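Ribosomal RNA small subunit methyltransferase E (Legionella pneumophila, PDB 5O95) probably methylates N3 of a single uridine in 16S ribosomal RNA of the assembled small ribosomal subunit, using S-adenosyl-L-methionine as methyl donor. Local coordinates at residues Pro12-Pro17 with Asp49-Thr54; Leu73-Glu78 with Gly146-Pro151; Ser79-His84 with Val237-Gly242; Ser102-Val107 with Cys142-Arg147. One frame throughout, in Å; residues are numbered along the deposited sequence.

Contact 1 of 4, residues Pro12-Pro17 with Asp49-Thr54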
# COMPACT_ATOMS: atom_id res chain seq x y z
N PRO B 12 24.08 -14.20 5.02
CA PRO B 12 24.13 -15.45 4.27
C PRO B 12 25.08 -16.43 4.96
O PRO B 12 25.97 -16.04 5.71
CB PRO B 12 24.69 -15.02 2.91
CG PRO B 12 25.49 -13.80 3.21
CD PRO B 12 24.69 -13.08 4.29
N GLY B 13 24.84 -17.71 4.70
CA GLY B 13 25.75 -18.76 5.14
C GLY B 13 25.06 -19.78 6.00
O GLY B 13 23.90 -19.64 6.40
N GLU B 14 25.80 -20.86 6.27
CA GLU B 14 25.37 -21.91 7.18
C GLU B 14 26.20 -21.79 8.45
O GLU B 14 27.42 -21.59 8.38
CB GLU B 14 25.67 -23.27 6.55
CG GLU B 14 24.95 -23.55 5.27
CD GLU B 14 23.46 -23.64 5.45
OE1 GLU B 14 23.02 -24.21 6.48
OE2 GLU B 14 22.72 -23.14 4.58
N TYR B 15 25.54 -21.98 9.60
CA TYR B 15 26.16 -21.79 10.90
C TYR B 15 25.65 -22.86 11.85
O TYR B 15 24.60 -23.46 11.62
CB TYR B 15 25.92 -20.39 11.50
CG TYR B 15 26.36 -19.35 10.52
CD1 TYR B 15 27.71 -19.05 10.39
CD2 TYR B 15 25.44 -18.73 9.67
CE1 TYR B 15 28.15 -18.14 9.46
CE2 TYR B 15 25.88 -17.82 8.72
CZ TYR B 15 27.23 -17.53 8.63
OH TYR B 15 27.68 -16.63 7.69
N GLN B 16 26.43 -23.10 12.90
CA GLN B 16 26.08 -24.12 13.88
C GLN B 16 26.02 -23.50 15.26
O GLN B 16 26.69 -22.50 15.52
CB GLN B 16 27.13 -25.24 13.90
CG GLN B 16 27.35 -25.92 12.56
CD GLN B 16 26.05 -26.36 11.90
OE1 GLN B 16 25.16 -26.89 12.56
NE2 GLN B 16 25.95 -26.15 10.59
N PRO B 17 25.27 -24.09 16.19
CA PRO B 17 25.24 -23.54 17.55
C PRO B 17 26.64 -23.46 18.13
O PRO B 17 27.48 -24.32 17.89
CB PRO B 17 24.37 -24.55 18.32
CG PRO B 17 23.44 -25.07 17.28
CD PRO B 17 24.28 -25.17 16.01
N ASP B 49 17.69 -18.91 3.52
CA ASP B 49 17.30 -20.28 3.24
C ASP B 49 16.41 -20.81 4.36
O ASP B 49 16.43 -22.00 4.69
CB ASP B 49 18.54 -21.16 3.04
CG ASP B 49 18.22 -22.49 2.39
OD1 ASP B 49 17.26 -22.58 1.58
OD2 ASP B 49 18.94 -23.46 2.69
N ASN B 50 15.60 -19.91 4.95
CA ASN B 50 14.56 -20.30 5.91
C ASN B 50 15.13 -20.93 7.18
O ASN B 50 14.50 -21.80 7.80
CB ASN B 50 13.49 -21.14 5.23
CG ASN B 50 12.81 -20.37 4.13
OD1 ASN B 50 12.27 -19.30 4.39
ND2 ASN B 50 12.88 -20.87 2.89
N LYS B 51 16.32 -20.48 7.59
CA LYS B 51 16.86 -20.80 8.90
C LYS B 51 17.02 -19.51 9.70
O LYS B 51 17.48 -18.49 9.16
CB LYS B 51 18.21 -21.51 8.80
CG LYS B 51 18.09 -22.90 8.22
CD LYS B 51 19.47 -23.56 8.10
CE LYS B 51 19.37 -24.87 7.35
NZ LYS B 51 20.71 -25.48 7.15
N GLU B 52 16.64 -19.56 10.97
CA GLU B 52 16.82 -18.46 11.91
C GLU B 52 17.86 -18.87 12.94
O GLU B 52 17.79 -19.98 13.48
CB GLU B 52 15.50 -18.12 12.61
CG GLU B 52 14.55 -17.31 11.73
CD GLU B 52 13.27 -16.93 12.45
OE1 GLU B 52 13.15 -17.12 13.67
OE2 GLU B 52 12.37 -16.39 11.77
N PHE B 53 18.81 -17.97 13.21
CA PHE B 53 19.91 -18.23 14.14
C PHE B 53 19.73 -17.30 15.33
O PHE B 53 19.81 -16.07 15.19
CB PHE B 53 21.24 -17.99 13.43
CG PHE B 53 21.42 -18.86 12.21
CD1 PHE B 53 20.91 -18.44 10.98
CD2 PHE B 53 22.10 -20.07 12.30
CE1 PHE B 53 21.03 -19.25 9.86
CE2 PHE B 53 22.23 -20.89 11.19
CZ PHE B 53 21.71 -20.46 9.96
N THR B 54 19.45 -17.86 16.49
CA THR B 54 19.33 -17.04 17.69
C THR B 54 20.72 -16.71 18.17
O THR B 54 21.55 -17.61 18.36
CB THR B 54 18.55 -17.79 18.77
OG1 THR B 54 17.24 -18.09 18.28
CG2 THR B 54 18.41 -16.93 20.02
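Tyr15 and Phe53 meet as a T-shaped (edge-to-face) pair. The edge of the Tyr15 ring points at one face of Phe53, with CD2 of Tyr15 lying 4.1 Å from CZ of Phe53, toward the rim. The ring planes stand at 84° and the centroids are 5.6 Å apart. The root of the tyrosine also takes part: Tyr15 CB is 3.7 Å from Phe53 CE2. The backbone O of Tyr15 comes to the same carbon.

A salt bridge lies beside the rings. In the conformer described, Lys51 NZ bonds Glu14 OE1 at 2.7 Å, on the syn side, 17° out of the carboxylate plane. The two side chains cross at about a right angle. Glu14 starts out pointing away from the strand, and the bend at its second torsion (chi2 -65°) brings the carboxylate back to the Lys51 ammonium. Lys51 is extended beyond CG and meets it at full length. The other oxygen, Glu14 OE2, is 4.2 Å from Asp49 OD2. The ammonium probably offsets that like-charge approach.

Further out, the Tyr15 hydroxyl donates to Pro12 O at 2.7 Å, in the carbonyl plane. This bond ties the ring's OH end back to the start of the same loop and limits how the ring can move. Asn47 ND2 bonds the O of Gly13, and its OD1 accepts from the backbone N of Asp49.

The contact lies at the surface of the PUA-like domain. The loop between strands 8-10 and 20-22 passes over strand 51-61 here. Beneath it, Phe53 packs on Leu45 of strand 42-46 and on Val72 of strand 64-74.

Contact 2 of 4, residues Leu73-Glu78 with Gly146-Pro151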
# COMPACT_ATOMS: atom_id res chain seq x y z
N LEU B 73 16.92 -22.62 14.00
CA LEU B 73 15.55 -23.11 13.87
C LEU B 73 15.11 -22.93 12.44
O LEU B 73 15.32 -21.86 11.86
CB LEU B 73 14.60 -22.33 14.79
CG LEU B 73 13.15 -22.83 14.79
CD1 LEU B 73 13.08 -24.24 15.39
CD2 LEU B 73 12.26 -21.89 15.59
N GLU B 74 14.51 -23.96 11.84
CA GLU B 74 13.95 -23.82 10.50
C GLU B 74 12.61 -23.11 10.60
O GLU B 74 11.70 -23.57 11.32
CB GLU B 74 13.81 -25.18 9.83
CG GLU B 74 15.16 -25.91 9.80
CD GLU B 74 15.26 -26.96 8.71
OE1 GLU B 74 14.25 -27.21 8.03
OE2 GLU B 74 16.36 -27.52 8.54
N VAL B 75 12.48 -21.98 9.89
CA VAL B 75 11.27 -21.16 9.95
C VAL B 75 10.99 -20.61 8.54
O VAL B 75 11.83 -19.91 7.96
CB VAL B 75 11.39 -19.98 10.94
CG1 VAL B 75 10.07 -19.19 10.99
CG2 VAL B 75 11.79 -20.44 12.32
N ASN B 76 9.82 -20.93 8.01
CA ASN B 76 9.48 -20.55 6.64
C ASN B 76 8.21 -19.71 6.69
O ASN B 76 7.17 -20.19 7.17
CB ASN B 76 9.26 -21.81 5.80
CG ASN B 76 9.08 -21.51 4.32
OD1 ASN B 76 8.23 -20.70 3.94
ND2 ASN B 76 9.91 -22.14 3.49
N ARG B 77 8.29 -18.48 6.18
CA ARG B 77 7.12 -17.60 6.10
C ARG B 77 6.80 -17.25 4.66
O ARG B 77 6.22 -16.18 4.39
CB ARG B 77 7.30 -16.34 6.94
CG ARG B 77 7.40 -16.64 8.41
CD ARG B 77 7.47 -15.36 9.26
NE ARG B 77 7.48 -15.75 10.67
CZ ARG B 77 8.61 -15.87 11.38
NH1 ARG B 77 9.79 -15.57 10.84
NH2 ARG B 77 8.53 -16.28 12.65
N GLU B 78 7.11 -18.15 3.73
CA GLU B 78 6.84 -17.95 2.31
C GLU B 78 5.42 -18.39 1.96
O GLU B 78 4.86 -19.33 2.54
CB GLU B 78 7.84 -18.74 1.46
CG GLU B 78 9.29 -18.30 1.69
CD GLU B 78 9.50 -16.82 1.42
OE1 GLU B 78 9.30 -16.39 0.26
OE2 GLU B 78 9.86 -16.07 2.37
N GLY B 146 9.70 -10.71 8.57
CA GLY B 146 9.86 -12.07 9.03
C GLY B 146 10.14 -13.10 7.96
O GLY B 146 10.34 -14.28 8.29
N ARG B 147 10.19 -12.72 6.68
CA ARG B 147 10.57 -13.68 5.65
C ARG B 147 12.03 -14.04 5.83
O ARG B 147 12.88 -13.16 6.00
CB ARG B 147 10.44 -13.05 4.26
CG ARG B 147 9.00 -12.98 3.84
CD ARG B 147 8.91 -12.30 2.48
NE ARG B 147 9.28 -13.25 1.43
CZ ARG B 147 9.15 -13.02 0.13
NH1 ARG B 147 8.62 -11.87 -0.28
NH2 ARG B 147 9.50 -13.95 -0.75
N ASN B 148 12.31 -15.34 5.73
CA ASN B 148 13.67 -15.84 5.87
C ASN B 148 14.25 -16.31 4.55
O ASN B 148 15.31 -16.95 4.52
CB ASN B 148 13.71 -16.95 6.92
CG ASN B 148 13.33 -16.43 8.28
OD1 ASN B 148 13.75 -15.36 8.67
ND2 ASN B 148 12.52 -17.20 9.01
N GLN B 149 13.62 -15.89 3.45
CA GLN B 149 14.05 -16.14 2.10
C GLN B 149 13.86 -14.81 1.40
O GLN B 149 12.85 -14.15 1.63
CB GLN B 149 13.16 -17.20 1.46
CG GLN B 149 13.53 -17.60 0.06
CD GLN B 149 12.73 -18.80 -0.44
OE1 GLN B 149 12.29 -19.66 0.33
NE2 GLN B 149 12.55 -18.87 -1.76
N ILE B 150 14.83 -14.43 0.58
CA ILE B 150 14.80 -13.15 -0.13
C ILE B 150 14.14 -13.34 -1.48
O ILE B 150 14.50 -14.27 -2.21
CB ILE B 150 16.23 -12.62 -0.35
CG1 ILE B 150 17.06 -12.72 0.94
CG2 ILE B 150 16.18 -11.19 -0.95
CD1 ILE B 150 16.51 -11.92 2.09
N PRO B 151 13.16 -12.50 -1.86
CA PRO B 151 12.58 -12.59 -3.21
C PRO B 151 13.68 -12.46 -4.25
O PRO B 151 14.68 -11.78 -4.04
CB PRO B 151 11.64 -11.37 -3.30
CG PRO B 151 11.53 -10.79 -1.95
CD PRO B 151 12.56 -11.45 -1.03
O HOH W 1 10.35 -21.66 0.43
O HOH W 2 10.53 -17.37 4.73
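Arg147 grips Glu78 side-on, a two-pronged salt bridge made by NE and one terminal nitrogen. Arg147 NH2 bonds Glu78 OE1 at 2.6 Å. Arg147 NE bonds Glu78 OE2 at 3.0 Å. The carboxylate and guanidinium planes are 35° apart, so the pairing is twisted rather than flat. The NE bond is the straighter one, and its partner lies nearer the guanidinium plane. A bend in the Glu78 chain (chi2 -57°) turns the carboxylate to the arginine. Its plane also stacks against the amide of Gln149, whose OE1 is held by Asn50 ND2.

A water bonds Glu78 OE2, Arg77 N and Asn148 N, and so ties both backbones to the carboxylate. Asn76 OD1 accepts from Glu78 N in an Asx turn, which shapes the chain just before the salt bridge.

This is where the linker leaving strand 64-74 of the PUA-like domain crosses the loop after helix 124-145 of the SPOUT methyltransferase domain. Gly146, with positive phi, ends that helix.

Arg77 is extended from CG to NE, and Arg77 NH1 bonds Gly146 O at 2.9 Å, on a lone pair. Val75 CG1 lies over one face of the Arg77 guanidinium, toward its rim. Asn148 ND2 gives Val75 O a nearly straight bond (172°) at 3.0 Å, from above the carbonyl plane. Glu52 OE2 accepts from Asn148 ND2 and forms a salt bridge with Arg77 NH1, while Asn148 OD1 is taken by Arg8. Arg223 of the second subunit donates to Arg77 O.

Contact 3 of 4, residues Ser79-His84 with Val237-Gly242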
# COMPACT_ATOMS: atom_id res chain seq x y z
N SER B 79 4.82 -17.69 0.96
CA SER B 79 3.50 -18.07 0.50
C SER B 79 3.62 -19.25 -0.46
O SER B 79 4.57 -19.31 -1.25
CB SER B 79 2.86 -16.91 -0.24
OG SER B 79 1.66 -17.35 -0.85
N PRO B 80 2.67 -20.18 -0.41
CA PRO B 80 2.64 -21.26 -1.41
C PRO B 80 2.30 -20.78 -2.81
O PRO B 80 2.52 -21.53 -3.77
CB PRO B 80 1.55 -22.20 -0.87
CG PRO B 80 0.66 -21.31 -0.07
CD PRO B 80 1.56 -20.29 0.56
N LEU B 81 1.72 -19.59 -2.96
CA LEU B 81 1.50 -19.02 -4.27
C LEU B 81 2.71 -18.15 -4.60
O LEU B 81 2.99 -17.20 -3.88
CB LEU B 81 0.22 -18.17 -4.25
CG LEU B 81 -0.07 -17.36 -5.51
CD1 LEU B 81 -0.51 -18.29 -6.65
CD2 LEU B 81 -1.17 -16.31 -5.26
N LYS B 82 3.45 -18.51 -5.66
CA LYS B 82 4.65 -17.77 -6.05
C LYS B 82 4.28 -16.74 -7.10
O LYS B 82 3.98 -17.09 -8.25
CB LYS B 82 5.70 -18.72 -6.61
CG LYS B 82 5.95 -19.94 -5.77
CD LYS B 82 6.32 -19.57 -4.37
CE LYS B 82 6.58 -20.85 -3.57
NZ LYS B 82 6.67 -20.64 -2.10
N ILE B 83 4.25 -15.47 -6.72
CA ILE B 83 3.88 -14.39 -7.62
C ILE B 83 5.16 -13.79 -8.17
O ILE B 83 6.08 -13.46 -7.41
CB ILE B 83 3.07 -13.31 -6.90
CG1 ILE B 83 1.85 -13.95 -6.20
CG2 ILE B 83 2.66 -12.22 -7.88
CD1 ILE B 83 1.05 -12.95 -5.37
N HIS B 84 5.23 -13.66 -9.49
CA HIS B 84 6.30 -12.94 -10.17
C HIS B 84 5.70 -11.63 -10.67
O HIS B 84 4.90 -11.63 -11.61
CB HIS B 84 6.83 -13.76 -11.34
CG HIS B 84 7.99 -13.12 -12.04
ND1 HIS B 84 8.66 -13.73 -13.08
CD2 HIS B 84 8.61 -11.93 -11.85
CE1 HIS B 84 9.63 -12.95 -13.50
NE2 HIS B 84 9.62 -11.84 -12.78
N VAL B 237 -4.70 -9.00 -3.19
CA VAL B 237 -5.86 -9.74 -3.67
C VAL B 237 -5.45 -11.13 -4.13
O VAL B 237 -6.12 -12.12 -3.83
CB VAL B 237 -6.58 -8.96 -4.77
CG1 VAL B 237 -7.66 -9.82 -5.40
CG2 VAL B 237 -7.16 -7.66 -4.23
N LEU B 238 -4.31 -11.24 -4.83
CA LEU B 238 -3.85 -12.54 -5.30
C LEU B 238 -3.43 -13.44 -4.14
O LEU B 238 -3.75 -14.63 -4.15
CB LEU B 238 -2.69 -12.37 -6.28
CG LEU B 238 -3.08 -11.65 -7.58
CD1 LEU B 238 -1.82 -11.39 -8.41
CD2 LEU B 238 -4.10 -12.47 -8.36
N GLN B 239 -2.75 -12.89 -3.14
CA GLN B 239 -2.36 -13.71 -1.99
C GLN B 239 -3.57 -14.14 -1.18
O GLN B 239 -3.57 -15.21 -0.58
CB GLN B 239 -1.40 -12.96 -1.08
CG GLN B 239 -0.01 -12.77 -1.67
CD GLN B 239 0.83 -14.06 -1.73
OE1 GLN B 239 0.32 -15.18 -1.61
NE2 GLN B 239 2.12 -13.88 -1.94
N ALA B 240 -4.60 -13.30 -1.11
CA ALA B 240 -5.80 -13.73 -0.39
C ALA B 240 -6.53 -14.82 -1.17
O ALA B 240 -6.97 -15.82 -0.59
CB ALA B 240 -6.70 -12.52 -0.15
N ALA B 241 -6.63 -14.66 -2.49
CA ALA B 241 -7.39 -15.61 -3.31
C ALA B 241 -6.68 -16.96 -3.41
O ALA B 241 -7.33 -18.00 -3.31
CB ALA B 241 -7.63 -15.02 -4.70
N GLY B 242 -5.35 -16.96 -3.57
CA GLY B 242 -4.66 -18.21 -3.84
C GLY B 242 -3.45 -18.49 -2.98
O GLY B 242 -2.81 -19.53 -3.14
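Ser79 and Gln239 form the hydrogen bond across this contact. Ser79 OG donates to Gln239 OE1 at 2.7 Å, tilted 18° from the carbonyl plane. The same OG accepts from Leu81 N at 3.1 Å in an ST turn, so one hydroxyl braces its own loop and holds the helix. Gln239 bends at chi2 (-72°) to bring its amide over to the serine.

The tight part lies at Leu81 and Ile83. Leu81 puts CD2 on the backbone of the helix, 3.3 Å from Leu238 O, and CB 3.5 Å from Gly242 O. Ile83 runs CD1 between its two helix neighbours, 3.9 Å from Leu238 CB and 3.7 Å from Gln239 NE2.

The other edge is looser. Pro80 is exposed and barely touches the helix. Lys82 points away from it, and its NZ returns to Ser79 O at 2.6 Å.

Helix 227-242 here packs on the start of strand 82-88 in the parallel sheet, with Leu238 also on Leu194 of strand 191-196. This is the alpha/beta core of a SPOUT methyltransferase. Leu238 lies about 7 Å, between side chains, from the cofactor-binding Leu220.

Contact 4 of 4, residues Ser102-Val107 with Cys142-Arg147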
# COMPACT_ATOMS: atom_id res chain seq x y z
N SER B 102 6.15 -5.15 -1.76
CA SER B 102 5.91 -6.43 -2.42
C SER B 102 6.61 -7.55 -1.65
O SER B 102 6.08 -8.66 -1.53
CB SER B 102 6.33 -6.39 -3.88
OG SER B 102 7.73 -6.24 -4.01
N ALA B 103 7.79 -7.25 -1.10
CA ALA B 103 8.46 -8.20 -0.21
C ALA B 103 7.59 -8.54 1.01
O ALA B 103 7.47 -9.71 1.39
CB ALA B 103 9.83 -7.64 0.19
N GLU B 104 7.00 -7.53 1.66
CA GLU B 104 6.10 -7.78 2.79
C GLU B 104 4.92 -8.65 2.37
O GLU B 104 4.44 -9.47 3.17
CB GLU B 104 5.55 -6.47 3.36
CG GLU B 104 6.58 -5.58 4.00
CD GLU B 104 6.00 -4.23 4.43
OE1 GLU B 104 4.93 -4.20 5.07
OE2 GLU B 104 6.62 -3.19 4.12
N LEU B 105 4.41 -8.44 1.14
CA LEU B 105 3.28 -9.22 0.64
C LEU B 105 3.70 -10.57 0.09
O LEU B 105 2.88 -11.24 -0.54
CB LEU B 105 2.48 -8.41 -0.40
CG LEU B 105 1.29 -7.63 0.14
CD1 LEU B 105 0.26 -8.62 0.74
CD2 LEU B 105 1.73 -6.67 1.22
N GLY B 106 4.94 -10.99 0.33
CA GLY B 106 5.37 -12.33 -0.02
C GLY B 106 5.70 -12.57 -1.47
O GLY B 106 5.75 -13.73 -1.89
N VAL B 107 5.90 -11.52 -2.26
CA VAL B 107 6.20 -11.73 -3.68
C VAL B 107 7.40 -12.66 -3.78
O VAL B 107 8.32 -12.61 -2.97
CB VAL B 107 6.45 -10.36 -4.34
CG1 VAL B 107 7.87 -9.85 -4.00
CG2 VAL B 107 6.24 -10.43 -5.86
N CYS B 142 12.53 -7.94 4.30
CA CYS B 142 12.48 -9.29 4.86
C CYS B 142 12.89 -9.29 6.32
O CYS B 142 12.32 -10.03 7.13
CB CYS B 142 13.38 -10.24 4.07
SG CYS B 142 12.77 -10.53 2.37
N GLU B 143 13.89 -8.47 6.68
CA GLU B 143 14.23 -8.33 8.09
C GLU B 143 13.03 -7.86 8.89
O GLU B 143 12.73 -8.40 9.96
CB GLU B 143 15.40 -7.36 8.27
CG GLU B 143 16.68 -7.90 7.65
CD GLU B 143 17.82 -6.91 7.64
OE1 GLU B 143 17.56 -5.67 7.63
OE2 GLU B 143 18.99 -7.38 7.60
N GLN B 144 12.28 -6.88 8.36
CA GLN B 144 11.14 -6.32 9.07
C GLN B 144 9.95 -7.28 9.14
O GLN B 144 9.29 -7.39 10.18
CB GLN B 144 10.72 -5.01 8.39
CG GLN B 144 9.39 -4.40 8.92
CD GLN B 144 8.12 -4.98 8.28
OE1 GLN B 144 8.08 -5.27 7.09
NE2 GLN B 144 7.09 -5.18 9.09
N CYS B 145 9.65 -7.98 8.04
CA CYS B 145 8.39 -8.72 7.97
C CYS B 145 8.49 -10.18 8.42
O CYS B 145 7.45 -10.82 8.65
CB CYS B 145 7.78 -8.58 6.55
SG CYS B 145 8.42 -9.70 5.33
N GLY B 146 9.70 -10.71 8.57
CA GLY B 146 9.86 -12.07 9.03
C GLY B 146 10.14 -13.10 7.96
O GLY B 146 10.34 -14.28 8.29
N ARG B 147 10.19 -12.72 6.68
CA ARG B 147 10.57 -13.68 5.65
C ARG B 147 12.03 -14.04 5.83
O ARG B 147 12.88 -13.16 6.00
CB ARG B 147 10.44 -13.05 4.26
CG ARG B 147 9.00 -12.98 3.84
CD ARG B 147 8.91 -12.30 2.48
NE ARG B 147 9.28 -13.25 1.43
CZ ARG B 147 9.15 -13.02 0.13
NH1 ARG B 147 8.62 -11.87 -0.28
NH2 ARG B 147 9.50 -13.95 -0.75
O HOH W 3 9.12 -3.53 5.28
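The helices 94-104 and 124-145 come together at their C-terminal ends, with the CA atoms of Glu104 and Cys145 5.7 Å apart. The first helix closes in a Schellman motif: Val107 N bonds Ser102 O, Gly106 N bonds Ala103 O, and Gly106 takes positive phi as the C-prime residue.

Arg147 meets this helix end with its terminal nitrogens. Arg147 NH1 bonds Ala103 O at 3.0 Å, in the carbonyl plane and on a lone pair. Arg147 NH1 and NH2 also converge end-on on Val107 O, each at 2.8 Å, though these two bonds are more bent (141° and 139°). The bend in the arginine chain at chi3 (78°) brings the edge of the guanidinium to the two carbonyls, with Gly106 CA over one face. The positive group would suit the carbonyl-rich helix terminus. Arg147 NH2 also bonds Glu78.

On the other side, Cys145 SG rests 3.9 Å from Glu104 CA. Gln144 OE1 lies 3.4 Å from Glu104 CG, its amide plane steeply turned to the carboxylate. A water donates to both Glu104 OE2 and Gln144 OE1. The remaining polar ends turn to the second subunit: Glu104 OE1 meets Thr229 and the backbone N of Arg226 there, and Gln144 NE2 donates to Val224 O of that chain. The paired helix ends thus form part of the dimer interface of this SPOUT-type methyltransferase domain.

How the contacts relate
Contact 1 comes first along the chain and is complete before the others begin. It lies where a loop crosses the PUA-like sheet, about 11 Å from contact 2 between centres. Strands 51-61 and 64-74, neighbours in that sheet, join the two, and the salt bridge from Glu52 to Arg77 adds a link. Contact 2 ties this sheet to the methyltransferase domain. It shares Gly146 and Arg147 with contact 4, whose centre is about 9 Å away. Residues 79-84 follow directly on 73-78, leading into strand 82-88 and contact 3. Contact 4 falls between the two segments of contact 3 in sequence. Contacts 2, 3 and 4 all touch the second subunit, so the domain junction lies next to the dimer interface.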